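Side-chain contacts in exopolyphosphatase (Aquifex aeolicus, PDB 1T6C), which probably hydrolyses phosphoanhydride bonds, as expected for an exopolyphosphatase or guanosine pentaphosphate phosphohydrolase of the Ppx/GppA family with an actin-like fold, and binds calcium: residues 189-194 with 246-251; 176-181 with 274-279; 216-221 with 264-269. One frame throughout, in Å; residues are numbered along the deposited sequence.

Contact 1: residues 189-194 with 246-251; sequences KRFFEF and KWFDTF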
loop_
_atom_site.group_PDB
_atom_site.type_symbol
_atom_site.label_atom_id
_atom_site.label_comp_id
_atom_site.label_asym_id
_atom_site.label_seq_id
_atom_site.Cartn_x
_atom_site.Cartn_y
_atom_site.Cartn_z
ATOM N N LYS A 189 16.103 -14.143 14.108
ATOM C CA LYS A 189 15.468 -15.432 14.367
ATOM C C LYS A 189 14.136 -15.230 15.064
ATOM O O LYS A 189 13.144 -15.850 14.705
ATOM C CB LYS A 189 16.405 -16.285 15.219
ATOM C CG LYS A 189 15.869 -17.600 15.677
ATOM C CD LYS A 189 16.529 -17.998 17.049
ATOM C CE LYS A 189 15.994 -17.199 18.190
ATOM N NZ LYS A 189 16.537 -17.694 19.511
ATOM N N ARG A 190 14.116 -14.401 16.101
ATOM C CA ARG A 190 12.868 -14.158 16.803
ATOM C C ARG A 190 11.779 -13.544 15.898
ATOM O O ARG A 190 10.593 -13.868 16.013
ATOM C CB ARG A 190 13.088 -13.255 17.982
ATOM C CG ARG A 190 13.793 -13.929 19.134
ATOM C CD ARG A 190 13.862 -13.044 20.367
ATOM N NE ARG A 190 14.956 -12.067 20.382
ATOM C CZ ARG A 190 16.207 -12.356 20.714
ATOM N NH1 ARG A 190 17.142 -11.411 20.729
ATOM N NH2 ARG A 190 16.538 -13.585 21.022
ATOM N N PHE A 191 12.208 -12.584 15.083
ATOM C CA PHE A 191 11.348 -11.941 14.088
ATOM C C PHE A 191 10.730 -13.013 13.178
ATOM O O PHE A 191 9.510 -13.036 12.977
ATOM C CB PHE A 191 12.196 -10.925 13.324
ATOM C CG PHE A 191 11.663 -10.495 12.000
ATOM C CD1 PHE A 191 10.694 -9.510 11.907
ATOM C CD2 PHE A 191 12.206 -11.002 10.816
ATOM C CE1 PHE A 191 10.247 -9.103 10.675
ATOM C CE2 PHE A 191 11.776 -10.561 9.593
ATOM C CZ PHE A 191 10.797 -9.623 9.522
ATOM N N PHE A 192 11.542 -13.921 12.661
ATOM C CA PHE A 192 10.978 -14.975 11.816
ATOM C C PHE A 192 10.100 -15.987 12.565
ATOM O O PHE A 192 9.127 -16.493 11.997
ATOM C CB PHE A 192 12.085 -15.681 11.012
ATOM C CG PHE A 192 12.576 -14.890 9.808
ATOM C CD1 PHE A 192 11.686 -14.479 8.831
ATOM C CD2 PHE A 192 13.914 -14.569 9.633
ATOM C CE1 PHE A 192 12.120 -13.749 7.701
ATOM C CE2 PHE A 192 14.344 -13.830 8.516
ATOM C CZ PHE A 192 13.440 -13.430 7.563
ATOM N N GLU A 193 10.433 -16.316 13.804
ATOM C CA GLU A 193 9.572 -17.162 14.608
ATOM C C GLU A 193 8.186 -16.528 14.725
ATOM O O GLU A 193 7.160 -17.221 14.666
ATOM C CB GLU A 193 10.171 -17.389 16.002
ATOM C CG GLU A 193 11.436 -18.216 16.057
ATOM C CD GLU A 193 12.103 -18.245 17.449
ATOM O OE1 GLU A 193 11.710 -17.481 18.359
ATOM O OE2 GLU A 193 13.032 -19.058 17.641
ATOM N N PHE A 194 8.149 -15.214 14.955
ATOM C CA PHE A 194 6.885 -14.510 15.087
ATOM C C PHE A 194 6.127 -14.566 13.768
ATOM O O PHE A 194 4.923 -14.825 13.744
ATOM C CB PHE A 194 7.107 -13.056 15.536
ATOM C CG PHE A 194 5.907 -12.193 15.323
ATOM C CD1 PHE A 194 4.815 -12.292 16.178
ATOM C CD2 PHE A 194 5.819 -11.359 14.237
ATOM C CE1 PHE A 194 3.684 -11.535 15.966
ATOM C CE2 PHE A 194 4.677 -10.601 14.009
ATOM C CZ PHE A 194 3.615 -10.666 14.893
ATOM N N LYS A 246 18.407 -13.350 -0.817
ATOM C CA LYS A 246 19.699 -12.696 -0.984
ATOM C C LYS A 246 19.637 -11.215 -0.612
ATOM O O LYS A 246 20.564 -10.702 0.027
ATOM C CB LYS A 246 20.249 -12.939 -2.379
ATOM C CG LYS A 246 20.831 -14.329 -2.474
ATOM C CD LYS A 246 21.078 -14.731 -3.920
ATOM C CE LYS A 246 22.541 -15.035 -4.199
ATOM N NZ LYS A 246 22.729 -15.260 -5.667
ATOM N N TRP A 247 18.528 -10.541 -0.928
ATOM C CA TRP A 247 18.355 -9.134 -0.499
ATOM C C TRP A 247 18.177 -8.995 1.010
ATOM O O TRP A 247 18.676 -8.031 1.625
ATOM C CB TRP A 247 17.202 -8.450 -1.257
ATOM C CG TRP A 247 17.608 -8.087 -2.634
ATOM C CD1 TRP A 247 17.258 -8.705 -3.789
ATOM C CD2 TRP A 247 18.560 -7.086 -2.989
ATOM N NE1 TRP A 247 17.915 -8.130 -4.853
ATOM C CE2 TRP A 247 18.720 -7.124 -4.383
ATOM C CE3 TRP A 247 19.279 -6.120 -2.262
ATOM C CZ2 TRP A 247 19.575 -6.280 -5.055
ATOM C CZ3 TRP A 247 20.111 -5.283 -2.941
ATOM C CH2 TRP A 247 20.252 -5.361 -4.315
ATOM N N PHE A 248 17.435 -9.913 1.627
ATOM C CA PHE A 248 17.331 -9.936 3.077
ATOM C C PHE A 248 18.722 -10.075 3.712
ATOM O O PHE A 248 19.102 -9.330 4.594
ATOM C CB PHE A 248 16.397 -11.049 3.575
ATOM C CG PHE A 248 16.102 -10.925 5.035
ATOM C CD1 PHE A 248 15.010 -10.189 5.478
ATOM C CD2 PHE A 248 16.937 -11.489 5.980
ATOM C CE1 PHE A 248 14.768 -9.999 6.841
ATOM C CE2 PHE A 248 16.682 -11.329 7.304
ATOM C CZ PHE A 248 15.596 -10.576 7.738
ATOM N N ASP A 249 19.505 -11.012 3.208
ATOM C CA ASP A 249 20.833 -11.246 3.740
ATOM C C ASP A 249 21.777 -10.051 3.533
ATOM O O ASP A 249 22.633 -9.782 4.379
ATOM C CB ASP A 249 21.420 -12.506 3.125
ATOM C CG ASP A 249 20.745 -13.765 3.621
ATOM O OD1 ASP A 249 19.993 -13.762 4.641
ATOM O OD2 ASP A 249 20.883 -14.815 2.962
ATOM N N THR A 250 21.575 -9.298 2.458
ATOM C CA THR A 250 22.349 -8.108 2.167
ATOM C C THR A 250 22.009 -7.022 3.159
ATOM O O THR A 250 22.882 -6.460 3.821
ATOM C CB THR A 250 22.030 -7.651 0.729
ATOM O OG1 THR A 250 22.596 -8.606 -0.180
ATOM C CG2 THR A 250 22.666 -6.350 0.363
ATOM N N PHE A 251 20.725 -6.741 3.304
ATOM C CA PHE A 251 20.328 -5.631 4.179
ATOM C C PHE A 251 20.565 -5.935 5.649
ATOM O O PHE A 251 20.831 -5.038 6.433
ATOM C CB PHE A 251 18.880 -5.224 3.917
ATOM C CG PHE A 251 18.729 -4.372 2.726
ATOM C CD1 PHE A 251 18.176 -4.854 1.581
ATOM C CD2 PHE A 251 19.202 -3.070 2.743
ATOM C CE1 PHE A 251 18.041 -4.021 0.459
ATOM C CE2 PHE A 251 19.120 -2.274 1.621
ATOM C CZ PHE A 251 18.527 -2.751 0.484
#
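Phe192 and Phe248, the residues whose backbones come nearest in this pair of helical segments, still have their CA atoms 11.9 Å apart, so helices 185-199 and 241-251 meet through long aromatic side chains and not through their backbones. The two rings approach from opposite directions. Phe192 CE2 and CZ both lie 3.6 Å from Phe248 CZ, and Phe192 CZ sits over one face of the Phe248 ring, displaced toward its rim. With centroids 5.0 Å apart and planes inclined at 52°, the pair is neither a parallel stack nor an edge-to-face one. Phe248 reaches across because its CG lies anti to the backbone N (chi1 -170°), which carries the ring outward to its partners. Phe191 joins less closely, sliding past with its CE2 4.1 Å from Phe248 CE1. It also supports Phe192 within their own helix, its CD2 standing 3.9 Å above the centre of the Phe192 ring. Helix 274-288 lies against the same rings: Leu275 and Ile278 touch Phe248, and Lys283 touches Phe192. Replacing Phe248 by an alanine would probably open a gap beside Phe191, where the Phe192 ring now rests on Phe248, and leave that ring less firmly fixed. With no hydrogen bond or charge pair between the segments, the contact has no directional tie, and ring shape and dispersion set the fit.

Contact 2: residues 176-181 with 274-279; sequences TFFKQD and ILAGIG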
loop_
_atom_site.group_PDB
_atom_site.type_symbol
_atom_site.label_atom_id
_atom_site.label_comp_id
_atom_site.label_asym_id
_atom_site.label_seq_id
_atom_site.Cartn_x
_atom_site.Cartn_y
_atom_site.Cartn_z
ATOM N N THR A 176 10.207 -3.748 17.801
ATOM C CA THR A 176 9.978 -4.856 18.710
ATOM C C THR A 176 11.145 -5.818 18.722
ATOM O O THR A 176 11.611 -6.243 19.794
ATOM C CB THR A 176 8.693 -5.615 18.288
ATOM O OG1 THR A 176 7.527 -4.799 18.526
ATOM C CG2 THR A 176 8.537 -6.889 19.094
ATOM N N PHE A 177 11.592 -6.210 17.530
ATOM C CA PHE A 177 12.594 -7.283 17.418
ATOM C C PHE A 177 14.028 -6.802 17.237
ATOM O O PHE A 177 14.955 -7.470 17.697
ATOM C CB PHE A 177 12.221 -8.199 16.244
ATOM C CG PHE A 177 10.961 -8.962 16.477
ATOM C CD1 PHE A 177 10.920 -9.940 17.461
ATOM C CD2 PHE A 177 9.819 -8.729 15.716
ATOM C CE1 PHE A 177 9.750 -10.629 17.726
ATOM C CE2 PHE A 177 8.668 -9.406 15.986
ATOM C CZ PHE A 177 8.633 -10.369 16.992
ATOM N N PHE A 178 14.202 -5.704 16.516
ATOM C CA PHE A 178 15.521 -5.269 16.064
ATOM C C PHE A 178 16.037 -4.208 17.010
ATOM O O PHE A 178 16.024 -3.022 16.706
ATOM C CB PHE A 178 15.505 -4.794 14.614
ATOM C CG PHE A 178 15.008 -5.817 13.605
ATOM C CD1 PHE A 178 14.942 -7.188 13.885
ATOM C CD2 PHE A 178 14.645 -5.400 12.323
ATOM C CE1 PHE A 178 14.502 -8.084 12.929
ATOM C CE2 PHE A 178 14.209 -6.335 11.344
ATOM C CZ PHE A 178 14.154 -7.653 11.655
ATOM N N LYS A 179 16.531 -4.655 18.158
ATOM C CA LYS A 179 17.054 -3.710 19.137
ATOM C C LYS A 179 18.412 -3.146 18.704
ATOM O O LYS A 179 18.735 -2.026 19.086
ATOM C CB LYS A 179 17.161 -4.315 20.536
ATOM C CG LYS A 179 15.899 -5.024 21.044
ATOM C CD LYS A 179 14.741 -4.091 21.155
ATOM C CE LYS A 179 13.538 -4.788 21.782
ATOM N NZ LYS A 179 12.331 -3.904 21.779
ATOM N N GLN A 180 19.174 -3.913 17.920
ATOM C CA GLN A 180 20.401 -3.412 17.279
ATOM C C GLN A 180 20.132 -2.993 15.840
ATOM O O GLN A 180 19.181 -3.462 15.205
ATOM C CB GLN A 180 21.487 -4.474 17.322
ATOM C CG GLN A 180 21.834 -4.913 18.734
ATOM C CD GLN A 180 23.052 -4.220 19.250
ATOM O OE1 GLN A 180 22.988 -3.064 19.672
ATOM N NE2 GLN A 180 24.188 -4.909 19.191
ATOM N N ASP A 181 20.986 -2.115 15.328
ATOM C CA ASP A 181 20.872 -1.638 13.960
ATOM C C ASP A 181 22.181 -1.861 13.220
ATOM O O ASP A 181 23.132 -1.116 13.448
ATOM C CB ASP A 181 20.510 -0.164 13.988
ATOM C CG ASP A 181 20.331 0.423 12.621
ATOM O OD1 ASP A 181 20.420 -0.298 11.593
ATOM O OD2 ASP A 181 20.049 1.626 12.484
ATOM N N ILE A 274 12.998 -1.322 6.003
ATOM C CA ILE A 274 12.930 -2.152 4.802
ATOM C C ILE A 274 13.271 -3.587 5.109
ATOM O O ILE A 274 12.666 -4.471 4.499
ATOM C CB ILE A 274 13.791 -1.583 3.634
ATOM C CG1 ILE A 274 13.385 -2.301 2.336
ATOM C CG2 ILE A 274 15.279 -1.636 3.947
ATOM C CD1 ILE A 274 14.053 -1.699 1.135
ATOM N N LEU A 275 14.169 -3.862 6.061
ATOM C CA LEU A 275 14.545 -5.262 6.319
ATOM C C LEU A 275 13.337 -6.089 6.802
ATOM O O LEU A 275 13.078 -7.202 6.331
ATOM C CB LEU A 275 15.693 -5.326 7.342
ATOM C CG LEU A 275 16.219 -6.730 7.632
ATOM C CD1 LEU A 275 16.895 -7.333 6.385
ATOM C CD2 LEU A 275 17.168 -6.712 8.829
ATOM N N ALA A 276 12.567 -5.546 7.718
ATOM C CA ALA A 276 11.344 -6.172 8.215
ATOM C C ALA A 276 10.370 -6.405 7.103
ATOM O O ALA A 276 9.730 -7.469 7.045
ATOM C CB ALA A 276 10.681 -5.316 9.339
ATOM N N GLY A 277 10.231 -5.435 6.201
ATOM C CA GLY A 277 9.372 -5.602 5.050
ATOM C C GLY A 277 9.806 -6.763 4.193
ATOM O O GLY A 277 8.989 -7.555 3.758
ATOM N N ILE A 278 11.100 -6.833 3.903
ATOM C CA ILE A 278 11.609 -7.916 3.060
ATOM C C ILE A 278 11.312 -9.247 3.734
ATOM O O ILE A 278 10.905 -10.201 3.069
ATOM C CB ILE A 278 13.105 -7.755 2.811
ATOM C CG1 ILE A 278 13.391 -6.503 1.999
ATOM C CG2 ILE A 278 13.635 -8.953 2.030
ATOM C CD1 ILE A 278 14.867 -6.131 2.011
ATOM N N GLY A 279 11.463 -9.330 5.045
ATOM C CA GLY A 279 11.208 -10.559 5.791
ATOM C C GLY A 279 9.782 -11.061 5.706
ATOM O O GLY A 279 9.551 -12.286 5.618
#
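Phe178 meets Leu275 and Ala276 just where the chain, having left helix 170-177, turns away from helical geometry. A single aromatic ring from this turn plugs against the first turn of helix 274-288, a buried apolar join whose Ala276 side chain lies about 13 Å from the bound calcium ion. The well-packed part of the contact is the outer end of the ring. Phe178 CE2 lies 3.9 Å from Leu275 CD2, the methyl coming in obliquely to the ring, and the same carbon is 4.2 Å from Ala276 CB. Next to that methyl, the backbone N of Ala276 lies at the edge of the Phe178 ring, near its plane, 4.1 Å from CE2; this is a van der Waals approach and not a hydrogen bond. In Leu275, a CG anti to the backbone N (chi1 -177°) carries the isobutyl group out toward the ring, while the small methyl of Ala276 lets the ring edge come up to the helix.

The other side is much looser. Lys179 and Gln180 are exposed, and the lysine folds back over the end of the preceding helix 170-177, where NZ makes a hydrogen bond to the carbonyl of Glu175 and a weak one, 3.2 Å, to Thr176 O. Other polar ties of this turn run to other helices: Gln180 N to Glu187 of helix 185-199, and Asp181 to Ser256 of helix 256-262. None of them bridges the two segments.

Phe191 of helix 185-199 meets the Phe178 ring and also touches Ala276, while Pro183 leans on both Phe178 and Leu275. Leu275 and Ile278 also touch Phe248 and Phe251 of helix 241-251, and Ile274 and Ile278 turn to helix 214-223.

Contact 3: residues 216-221 with 264-269; sequences ITTLAA and RQVEDR
Thr218 and Ala221, one helical turn apart on helix 214-223, pack against Gln265 and Val266 in the loop that links helices 256-262 and 274-288: a helix-to-loop contact without a direct hydrogen bond, with one water bridging the two segments. The backbones come near, Thr218 CA and Gln265 CA being 6.5 Å apart. Thr218 divides its two branches between two tasks. Its CG2, anti to the backbone N, faces the loop, 4.0 Å from Gln265 O and 4.2 Å from Val266 CG2, the Thr218 and Val266 side chains crossing at about a right angle. Its OG1 hydrogen-bonds the carbonyl of Gly214 and accepts a hydrogen bond of 2.9 Å from a water. That water in turn accepts from Glu267 N at 3.0 Å, so one molecule connects the helix hydroxyl to the loop backbone.

Gln265 bends at chi2 (101°) and lies alongside Ala221, its CG 4.4 Å from Ala221 CB. Although Gln265 NE2 comes within 3.6 Å of Ala221 O, its hydrogen bond goes to the carbonyl of Val226. Further along the loop, Glu267 OE1 forms salt bridges with Arg269 and Arg270; the Glu267 carboxylate lies over one face of the Arg269 guanidinium, so that pairing rests on charge alone and no N-H is directed at the oxygen. Ile274 of helix 274-288 also touches Thr218, and Phe251 of helix 241-251 touches Val266.

Van der Waals contacts of methyls with carbonyl, methylene and methyl groups therefore fit helix to loop, while direct polar bonds stay on either partner's own side or run to third parties, and the water supplies the hydrogen-bonded link across.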
loop_
_atom_site.group_PDB
_atom_site.type_symbol
_atom_site.label_atom_id
_atom_site.label_comp_id
_atom_site.label_asym_id
_atom_site.label_seq_id
_atom_site.Cartn_x
_atom_site.Cartn_y
_atom_site.Cartn_z
ATOM N N ILE A 216 8.332 -4.133 -1.650
ATOM C CA ILE A 216 8.506 -5.078 -2.757
ATOM C C ILE A 216 8.834 -4.394 -4.100
ATOM O O ILE A 216 9.598 -4.930 -4.918
ATOM C CB ILE A 216 7.309 -6.050 -2.824
ATOM C CG1 ILE A 216 7.717 -7.335 -3.554
ATOM C CG2 ILE A 216 6.106 -5.372 -3.412
ATOM C CD1 ILE A 216 8.632 -8.244 -2.753
ATOM N N THR A 217 8.323 -3.188 -4.332
ATOM C CA THR A 217 8.666 -2.482 -5.555
ATOM C C THR A 217 10.103 -1.977 -5.476
ATOM O O THR A 217 10.801 -1.959 -6.472
ATOM C CB THR A 217 7.717 -1.305 -5.886
ATOM O OG1 THR A 217 7.566 -0.431 -4.753
ATOM C CG2 THR A 217 6.313 -1.818 -6.210
ATOM N N THR A 218 10.547 -1.550 -4.299
ATOM C CA THR A 218 11.961 -1.197 -4.127
ATOM C C THR A 218 12.843 -2.395 -4.358
ATOM O O THR A 218 13.845 -2.286 -5.056
ATOM C CB THR A 218 12.203 -0.618 -2.749
ATOM O OG1 THR A 218 11.442 0.592 -2.608
ATOM C CG2 THR A 218 13.659 -0.235 -2.584
ATOM N N LEU A 219 12.446 -3.562 -3.839
ATOM C CA LEU A 219 13.209 -4.794 -4.064
ATOM C C LEU A 219 13.311 -5.145 -5.538
ATOM O O LEU A 219 14.391 -5.472 -6.037
ATOM C CB LEU A 219 12.587 -5.956 -3.286
ATOM C CG LEU A 219 13.137 -6.447 -1.973
ATOM C CD1 LEU A 219 12.773 -7.904 -1.836
ATOM C CD2 LEU A 219 14.631 -6.270 -1.803
ATOM N N ALA A 220 12.197 -5.016 -6.264
ATOM C CA ALA A 220 12.196 -5.270 -7.688
ATOM C C ALA A 220 13.122 -4.311 -8.417
ATOM O O ALA A 220 13.903 -4.733 -9.279
ATOM C CB ALA A 220 10.778 -5.197 -8.245
ATOM N N ALA A 221 13.092 -3.025 -8.078
ATOM C CA ALA A 221 14.001 -2.057 -8.687
ATOM C C ALA A 221 15.452 -2.412 -8.391
ATOM O O ALA A 221 16.308 -2.294 -9.247
ATOM C CB ALA A 221 13.689 -0.642 -8.187
ATOM N N ARG A 264 20.762 3.333 -3.874
ATOM C CA ARG A 264 20.106 4.619 -4.112
ATOM C C ARG A 264 18.592 4.566 -4.163
ATOM O O ARG A 264 17.929 5.535 -3.803
ATOM C CB ARG A 264 20.577 5.180 -5.454
ATOM C CG ARG A 264 21.964 5.678 -5.448
ATOM C CD ARG A 264 22.384 6.277 -6.772
ATOM N NE ARG A 264 23.836 6.407 -6.714
ATOM C CZ ARG A 264 24.464 7.381 -6.093
ATOM N NH1 ARG A 264 23.783 8.389 -5.553
ATOM N NH2 ARG A 264 25.795 7.378 -6.078
ATOM N N GLN A 265 18.038 3.441 -4.589
ATOM C CA GLN A 265 16.591 3.307 -4.718
ATOM C C GLN A 265 15.872 3.249 -3.378
ATOM O O GLN A 265 14.679 3.553 -3.294
ATOM C CB GLN A 265 16.249 2.084 -5.560
ATOM C CG GLN A 265 16.793 2.193 -6.974
ATOM C CD GLN A 265 18.068 1.395 -7.187
ATOM O OE1 GLN A 265 18.993 1.419 -6.340
ATOM N NE2 GLN A 265 18.113 0.630 -8.290
ATOM N N VAL A 266 16.596 2.877 -2.325
ATOM C CA VAL A 266 16.027 2.891 -0.971
ATOM C C VAL A 266 15.800 4.305 -0.471
ATOM O O VAL A 266 16.763 5.054 -0.316
ATOM C CB VAL A 266 16.959 2.115 0.018
ATOM C CG1 VAL A 266 16.362 2.087 1.407
ATOM C CG2 VAL A 266 17.165 0.681 -0.518
ATOM N N GLU A 267 14.547 4.667 -0.220
ATOM C CA GLU A 267 14.276 5.976 0.391
ATOM C C GLU A 267 14.816 6.032 1.802
ATOM O O GLU A 267 14.613 5.105 2.575
ATOM C CB GLU A 267 12.785 6.257 0.431
ATOM C CG GLU A 267 12.174 6.479 -0.932
ATOM C CD GLU A 267 10.667 6.558 -0.884
ATOM O OE1 GLU A 267 10.058 6.455 0.224
ATOM O OE2 GLU A 267 10.090 6.720 -1.971
ATOM N N ASP A 268 15.440 7.166 2.148
ATOM C CA ASP A 268 15.992 7.435 3.486
ATOM C C ASP A 268 14.965 7.099 4.569
ATOM O O ASP A 268 15.284 6.444 5.576
ATOM C CB ASP A 268 16.354 8.923 3.628
ATOM C CG ASP A 268 17.551 9.346 2.760
ATOM O OD1 ASP A 268 18.481 8.533 2.586
ATOM O OD2 ASP A 268 17.654 10.479 2.210
ATOM N N ARG A 269 13.725 7.513 4.339
ATOM C CA ARG A 269 12.677 7.380 5.350
ATOM C C ARG A 269 12.210 5.925 5.549
ATOM O O ARG A 269 11.575 5.607 6.557
ATOM C CB ARG A 269 11.503 8.314 5.037
ATOM C CG ARG A 269 10.709 7.924 3.816
ATOM C CD ARG A 269 9.637 8.965 3.437
ATOM N NE ARG A 269 9.062 8.741 2.106
ATOM C CZ ARG A 269 9.470 9.331 0.979
ATOM N NH1 ARG A 269 10.499 10.183 0.965
ATOM N NH2 ARG A 269 8.844 9.055 -0.163
HETATM O O HOH W 1 12.299 2.681 -0.761
#

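Overall arrangement
Along the chain the segments come in the order 176-181, 189-194, 216-221, 246-251, 264-269, 274-279: contact 2 closes a long loop that encloses the other two, whose segments alternate. Contacts 1 and 2 are close neighbours, their centres about 8 Å apart, whereas the centre of contact 3 lies about 17 Å from that of contact 1 and 15 Å from that of contact 2. Helix 274-288 binds the group together, since Leu275 touches Phe248, and Ile278 touches both Phe251 and Leu219. The contacts thus bring helices, a turn and a loop distant in sequence together beside the six-stranded sheet, one strand of which ends in the calcium ligand Gly146.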